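PDB 6ZU3: cyclodipeptide synthase, BtCDPS from Bacillus thermoamylovorans, which probably makes cyclodipeptides from two aminoacyl-tRNAs as an aminoacyltransferase. Local coordinates for residues K69-A74 with D149-R154; P35-F40 with Y200-K205. One frame throughout, in Å; residues are numbered along the deposited sequence.

Contact 1 of 2, residues K69-A74 with D149-R154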
loop_
_atom_site.group_PDB
_atom_site.type_symbol
_atom_site.label_atom_id
_atom_site.label_comp_id
_atom_site.label_asym_id
_atom_site.label_seq_id
_atom_site.Cartn_x
_atom_site.Cartn_y
_atom_site.Cartn_z
ATOM N N LYS A 69 -7.335 -8.532 -8.415
ATOM C CA LYS A 69 -7.752 -9.088 -9.699
ATOM C C LYS A 69 -8.343 -8.013 -10.604
ATOM O O LYS A 69 -8.284 -8.136 -11.834
ATOM C CB LYS A 69 -8.746 -10.229 -9.491
ATOM C CG LYS A 69 -10.123 -9.821 -9.012
ATOM C CD LYS A 69 -11.032 -11.058 -8.956
ATOM C CE LYS A 69 -12.490 -10.675 -8.784
ATOM N NZ LYS A 69 -12.939 -9.708 -9.822
ATOM N N ASN A 70 -8.894 -6.947 -10.020
ATOM C CA ASN A 70 -9.459 -5.872 -10.840
ATOM C C ASN A 70 -8.396 -5.210 -11.702
ATOM O O ASN A 70 -8.683 -4.788 -12.830
ATOM C CB ASN A 70 -10.143 -4.832 -9.947
ATOM C CG ASN A 70 -11.409 -5.361 -9.312
ATOM O OD1 ASN A 70 -11.432 -6.480 -8.803
ATOM N ND2 ASN A 70 -12.484 -4.576 -9.366
ATOM N N LEU A 71 -7.163 -5.111 -11.197
ATOM C CA LEU A 71 -6.083 -4.506 -11.977
ATOM C C LEU A 71 -5.795 -5.315 -13.230
ATOM O O LEU A 71 -5.500 -4.753 -14.293
ATOM C CB LEU A 71 -4.818 -4.392 -11.124
ATOM C CG LEU A 71 -4.930 -3.607 -9.811
ATOM C CD1 LEU A 71 -3.591 -3.616 -9.092
ATOM C CD2 LEU A 71 -5.384 -2.163 -10.087
ATOM N N LEU A 72 -5.856 -6.639 -13.120
ATOM C CA LEU A 72 -5.653 -7.492 -14.282
ATOM C C LEU A 72 -6.867 -7.490 -15.198
ATOM O O LEU A 72 -6.718 -7.420 -16.423
ATOM C CB LEU A 72 -5.336 -8.918 -13.830
ATOM C CG LEU A 72 -4.114 -9.052 -12.919
ATOM C CD1 LEU A 72 -3.884 -10.517 -12.578
ATOM C CD2 LEU A 72 -2.882 -8.453 -13.575
ATOM N N GLU A 73 -8.074 -7.585 -14.628
ATOM C CA GLU A 73 -9.279 -7.613 -15.454
ATOM C C GLU A 73 -9.388 -6.358 -16.314
ATOM O O GLU A 73 -9.938 -6.405 -17.421
ATOM C CB GLU A 73 -10.512 -7.777 -14.562
ATOM C CG GLU A 73 -10.638 -9.165 -13.927
ATOM C CD GLU A 73 -11.674 -9.213 -12.825
ATOM O OE1 GLU A 73 -11.992 -8.152 -12.241
ATOM O OE2 GLU A 73 -12.159 -10.317 -12.522
ATOM N N ALA A 74 -8.837 -5.239 -15.834
ATOM C CA ALA A 74 -8.829 -3.996 -16.598
ATOM C C ALA A 74 -7.825 -4.029 -17.744
ATOM O O ALA A 74 -8.040 -3.377 -18.772
ATOM C CB ALA A 74 -8.530 -2.821 -15.659
ATOM N N ASP A 149 -2.872 5.673 -12.222
ATOM C CA ASP A 149 -1.479 5.370 -11.907
ATOM C C ASP A 149 -1.248 3.868 -11.832
ATOM O O ASP A 149 -0.247 3.357 -12.354
ATOM C CB ASP A 149 -1.088 6.000 -10.569
ATOM C CG ASP A 149 -0.968 7.515 -10.625
ATOM O OD1 ASP A 149 -0.970 8.101 -11.727
ATOM O OD2 ASP A 149 -0.897 8.124 -9.532
ATOM N N ALA A 150 -2.150 3.149 -11.150
ATOM C CA ALA A 150 -1.996 1.707 -11.003
ATOM C C ALA A 150 -2.118 0.997 -12.344
ATOM O O ALA A 150 -1.410 0.014 -12.599
ATOM C CB ALA A 150 -3.030 1.164 -10.011
ATOM N N LEU A 151 -3.001 1.477 -13.226
ATOM C CA LEU A 151 -3.148 0.794 -14.512
ATOM C C LEU A 151 -2.028 1.169 -15.473
ATOM O O LEU A 151 -1.564 0.321 -16.247
ATOM C CB LEU A 151 -4.508 1.104 -15.144
ATOM C CG LEU A 151 -5.751 0.573 -14.426
ATOM C CD1 LEU A 151 -7.002 0.976 -15.179
ATOM C CD2 LEU A 151 -5.681 -0.950 -14.257
ATOM N N SER A 152 -1.568 2.424 -15.433
ATOM C CA SER A 152 -0.475 2.834 -16.315
ATOM C C SER A 152 0.800 2.066 -16.000
ATOM O O SER A 152 1.498 1.592 -16.909
ATOM C CB SER A 152 -0.234 4.338 -16.179
ATOM O OG SER A 152 -1.255 5.067 -16.828
ATOM N N SER A 153 1.115 1.934 -14.713
ATOM C CA SER A 153 2.301 1.197 -14.293
ATOM C C SER A 153 2.256 -0.248 -14.782
ATOM O O SER A 153 3.225 -0.748 -15.373
ATOM C CB SER A 153 2.423 1.271 -12.767
ATOM O OG SER A 153 2.996 0.095 -12.232
ATOM N N ARG A 154 1.127 -0.934 -14.585
ATOM C CA ARG A 154 1.075 -2.345 -14.978
ATOM C C ARG A 154 1.003 -2.518 -16.491
ATOM O O ARG A 154 1.490 -3.529 -17.020
ATOM C CB ARG A 154 -0.105 -3.043 -14.308
ATOM C CG ARG A 154 0.243 -3.689 -12.983
ATOM C CD ARG A 154 -0.364 -2.894 -11.869
ATOM N NE ARG A 154 0.168 -3.226 -10.555
ATOM C CZ ARG A 154 0.086 -2.405 -9.514
ATOM N NH1 ARG A 154 -0.499 -1.223 -9.663
ATOM N NH2 ARG A 154 0.581 -2.756 -8.334
#
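The guanidinium of Arg-154 lies flat beneath Leu-71: methyl CD1 stands 3.8 Å above the plane, over the middle of the group, and comes within 3.9 Å of CZ. At the edge, in plane, is CA of Ala-150, one turn earlier in the same helix. The chain bends at chi2 (108°), which brings NH1 back to Ala-150 O in a weak but nearly straight bond (3.3 Å, 168°), while NH2 is probably hydrogen-bonded to Pro-35 O. Together the two would help to set the rotation of the plane, whose face is turned to the leucine.

The two branches of Leu-71 divide the work. CD2 takes the apolar side, 4.1 Å from Ala-150 CB and 4.4 Å from CD2 of Leu-151. Leu-151 CD2 also meets Ala-74 CB, at 3.7 Å. Helix 68-74, which follows strand 58-63 of the Rossmann-like domain, here leans on the long helix 137-157, the axes of segments 69-74 and 149-154 crossing at -63° and 10.2 Å apart at their closest. No hydrogen bond joins the segments. Tyr-176 against Leu-71, and Met-169 and Ala-173 against Leu-151, bring helix 167-191 into the same apolar cluster. On helix 68-74, away from this interface, Lys-69 NZ bridges to OE2 of Glu-73, whose carboxylate also accepts from His-172 and Thr-79.

Contact 2 of 2, residues P35-F40 with Y200-K205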
loop_
_atom_site.group_PDB
_atom_site.type_symbol
_atom_site.label_atom_id
_atom_site.label_comp_id
_atom_site.label_asym_id
_atom_site.label_seq_id
_atom_site.Cartn_x
_atom_site.Cartn_y
_atom_site.Cartn_z
ATOM N N PRO A 35 1.207 -5.544 -5.836
ATOM C CA PRO A 35 1.195 -6.709 -6.722
ATOM C C PRO A 35 1.480 -6.321 -8.164
ATOM O O PRO A 35 1.193 -5.205 -8.602
ATOM C CB PRO A 35 -0.231 -7.249 -6.567
ATOM C CG PRO A 35 -1.047 -6.007 -6.345
ATOM C CD PRO A 35 -0.152 -5.071 -5.517
ATOM N N PHE A 36 2.078 -7.263 -8.896
ATOM C CA PHE A 36 2.353 -7.088 -10.325
ATOM C C PHE A 36 3.269 -5.890 -10.571
ATOM O O PHE A 36 3.111 -5.142 -11.538
ATOM C CB PHE A 36 1.041 -6.979 -11.114
ATOM C CG PHE A 36 0.008 -7.980 -10.669
ATOM C CD1 PHE A 36 0.306 -9.331 -10.667
ATOM C CD2 PHE A 36 -1.234 -7.576 -10.214
ATOM C CE1 PHE A 36 -0.618 -10.258 -10.235
ATOM C CE2 PHE A 36 -2.166 -8.520 -9.777
ATOM C CZ PHE A 36 -1.852 -9.844 -9.789
ATOM N N ASN A 37 4.247 -5.717 -9.682
ATOM C CA ASN A 37 5.201 -4.613 -9.735
ATOM C C ASN A 37 6.594 -5.218 -9.639
ATOM O O ASN A 37 6.928 -5.842 -8.628
ATOM C CB ASN A 37 4.934 -3.611 -8.598
ATOM C CG ASN A 37 5.853 -2.392 -8.641
ATOM O OD1 ASN A 37 7.022 -2.491 -8.990
ATOM N ND2 ASN A 37 5.314 -1.234 -8.282
ATOM N N SER A 38 7.403 -5.051 -10.688
ATOM C CA SER A 38 8.699 -5.721 -10.740
ATOM C C SER A 38 9.668 -5.239 -9.667
ATOM O O SER A 38 10.664 -5.921 -9.408
ATOM C CB SER A 38 9.339 -5.537 -12.116
ATOM O OG SER A 38 9.101 -4.232 -12.605
ATOM N N LYS A 39 9.398 -4.095 -9.037
ATOM C CA LYS A 39 10.235 -3.630 -7.932
ATOM C C LYS A 39 10.318 -4.652 -6.801
ATOM O O LYS A 39 11.359 -4.766 -6.144
ATOM C CB LYS A 39 9.691 -2.301 -7.409
ATOM C CG LYS A 39 10.330 -1.797 -6.137
ATOM C CD LYS A 39 11.681 -1.213 -6.439
ATOM C CE LYS A 39 11.927 0.081 -5.698
ATOM N NZ LYS A 39 13.084 0.759 -6.339
ATOM N N PHE A 40 9.250 -5.415 -6.560
ATOM C CA PHE A 40 9.184 -6.266 -5.372
ATOM C C PHE A 40 9.696 -7.682 -5.664
ATOM O O PHE A 40 8.990 -8.680 -5.571
ATOM C CB PHE A 40 7.768 -6.261 -4.810
ATOM C CG PHE A 40 7.374 -4.919 -4.255
ATOM C CD1 PHE A 40 7.709 -4.567 -2.961
ATOM C CD2 PHE A 40 6.732 -3.989 -5.054
ATOM C CE1 PHE A 40 7.377 -3.309 -2.466
ATOM C CE2 PHE A 40 6.396 -2.735 -4.567
ATOM C CZ PHE A 40 6.723 -2.393 -3.272
ATOM N N TYR A 200 6.429 3.079 1.396
ATOM C CA TYR A 200 6.368 2.738 -0.017
ATOM C C TYR A 200 7.450 3.554 -0.709
ATOM O O TYR A 200 7.987 4.502 -0.136
ATOM C CB TYR A 200 4.973 3.022 -0.586
ATOM C CG TYR A 200 4.704 2.380 -1.930
ATOM C CD1 TYR A 200 4.671 0.996 -2.065
ATOM C CD2 TYR A 200 4.463 3.160 -3.054
ATOM C CE1 TYR A 200 4.423 0.400 -3.307
ATOM C CE2 TYR A 200 4.220 2.575 -4.296
ATOM C CZ TYR A 200 4.197 1.197 -4.413
ATOM O OH TYR A 200 3.952 0.626 -5.648
ATOM N N HIS A 201 7.781 3.177 -1.940
ATOM C CA HIS A 201 8.911 3.799 -2.614
ATOM C C HIS A 201 8.504 4.944 -3.532
ATOM O O HIS A 201 9.365 5.494 -4.219
ATOM C CB HIS A 201 9.701 2.752 -3.409
ATOM C CG HIS A 201 8.900 2.089 -4.480
ATOM N ND1 HIS A 201 7.932 1.148 -4.206
ATOM C CD2 HIS A 201 8.919 2.231 -5.828
ATOM C CE1 HIS A 201 7.383 0.743 -5.337
ATOM N NE2 HIS A 201 7.967 1.382 -6.336
ATOM N N ARG A 202 7.236 5.307 -3.524
ATOM C CA ARG A 202 6.758 6.381 -4.411
ATOM C C ARG A 202 5.914 7.377 -3.627
ATOM O O ARG A 202 5.300 7.007 -2.678
ATOM C CB ARG A 202 5.943 5.812 -5.573
ATOM C CG ARG A 202 6.768 5.143 -6.659
ATOM C CD ARG A 202 5.992 4.754 -7.902
ATOM N NE ARG A 202 6.496 3.512 -8.491
ATOM C CZ ARG A 202 5.863 2.340 -8.592
ATOM N NH1 ARG A 202 4.601 2.209 -8.197
ATOM N NH2 ARG A 202 6.533 1.318 -9.090
ATOM N N PRO A 203 5.906 8.655 -4.024
ATOM C CA PRO A 203 5.033 9.642 -3.387
ATOM C C PRO A 203 3.569 9.266 -3.543
ATOM O O PRO A 203 3.169 8.575 -4.480
ATOM C CB PRO A 203 5.351 10.945 -4.142
ATOM C CG PRO A 203 6.669 10.725 -4.751
ATOM C CD PRO A 203 6.770 9.262 -5.050
ATOM N N TRP A 204 2.763 9.755 -2.607
ATOM C CA TRP A 204 1.320 9.548 -2.612
ATOM C C TRP A 204 0.666 10.921 -2.776
ATOM O O TRP A 204 0.475 11.646 -1.795
ATOM C CB TRP A 204 0.893 8.842 -1.333
ATOM C CG TRP A 204 -0.580 8.645 -1.178
ATOM C CD1 TRP A 204 -1.492 8.366 -2.162
ATOM C CD2 TRP A 204 -1.305 8.713 0.043
ATOM N NE1 TRP A 204 -2.749 8.252 -1.610
ATOM C CE2 TRP A 204 -2.660 8.466 -0.258
ATOM C CE3 TRP A 204 -0.937 8.953 1.375
ATOM C CZ2 TRP A 204 -3.648 8.468 0.721
ATOM C CZ3 TRP A 204 -1.911 8.961 2.337
ATOM C CH2 TRP A 204 -3.261 8.720 2.009
ATOM N N LYS A 205 0.335 11.275 -4.022
ATOM C CA LYS A 205 -0.157 12.623 -4.312
ATOM C C LYS A 205 -1.465 12.917 -3.582
ATOM O O LYS A 205 -1.665 14.030 -3.083
ATOM C CB LYS A 205 -0.341 12.800 -5.822
ATOM C CG LYS A 205 -0.945 14.141 -6.238
ATOM C CD LYS A 205 -2.176 13.916 -7.108
ATOM C CE LYS A 205 -3.325 13.414 -6.237
ATOM N NZ LYS A 205 -4.675 13.525 -6.818
#
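Lys-39 and His-201 are the pair with the nearest CA atoms across two irregular segments, still 9.2 Å apart, so side chains alone make the contact. In 35-40 the chain turns over at Asn-37: Phe-40 N bonds to Asn-37 O in a beta turn, and Lys-39 N to Asn-37 OD1 (2.9 Å, 153°) in an Asx turn. Opposite, the chain leaves its strand at Tyr-200 and runs to Trp-204, the N-cap of helix 205-211.

The Asx turn holds the Asn-37 amide with its nitrogen toward Arg-202. Amide and guanidinium are nearly coplanar, 5° apart, and approach closely through ND2 and NH2; both are donors, so the pair is not a hydrogen bond, is unfavourable as modelled, and its detail is doubtful. The imidazole of His-201 is at the centre of the contact. Its chi1 of 61° tucks the ring back over Tyr-200, with ND1 3.6 Å above the centre of the phenol ring. Lys-39, bent at chi2 and chi3, slides past in the reverse direction and lays CE over one face of the imidazole, 4.0 Å from its centroid, a CH-pi contact. Phe-40 comes in obliquely, CE2 being 3.7 Å from His-201 CE1, and Tyr-200 CE1 lies at the edge of its ring, 3.6 Å from Phe-40 CZ.

Both segments follow adjacent parallel strands, 28-32 and 196-200, where the Rossmann-like sheet reverses its direction of strand order, a usual place for a binding crevice. Tyr-44 of helix 42-55 packs edge-to-face on Phe-40, and Tyr-225 of strand 223-229 touches Tyr-200.

Contact 1 is a buried join between two helices, and contact 2 a surface meeting of two loops nearer the centre of the chain. Along the chain the first is nested within the long excursion that the second closes. Their chemistry follows: contact 1 relies on aliphatic groups and one covered guanidinium face, contact 2 on aromatic rings and a lysine chain over an imidazole face, with an amide and a guanidinium close but unbonded. Neither has a hydrogen bond between its own segments. They share no secondary-structure element, yet they touch through the 35-40 loop, where Leu-72 CD1 packs on Phe-36 CZ. Tyr-176 of helix 167-191 touches both Leu-71 of contact 1 and Pro-35 at the start of that loop.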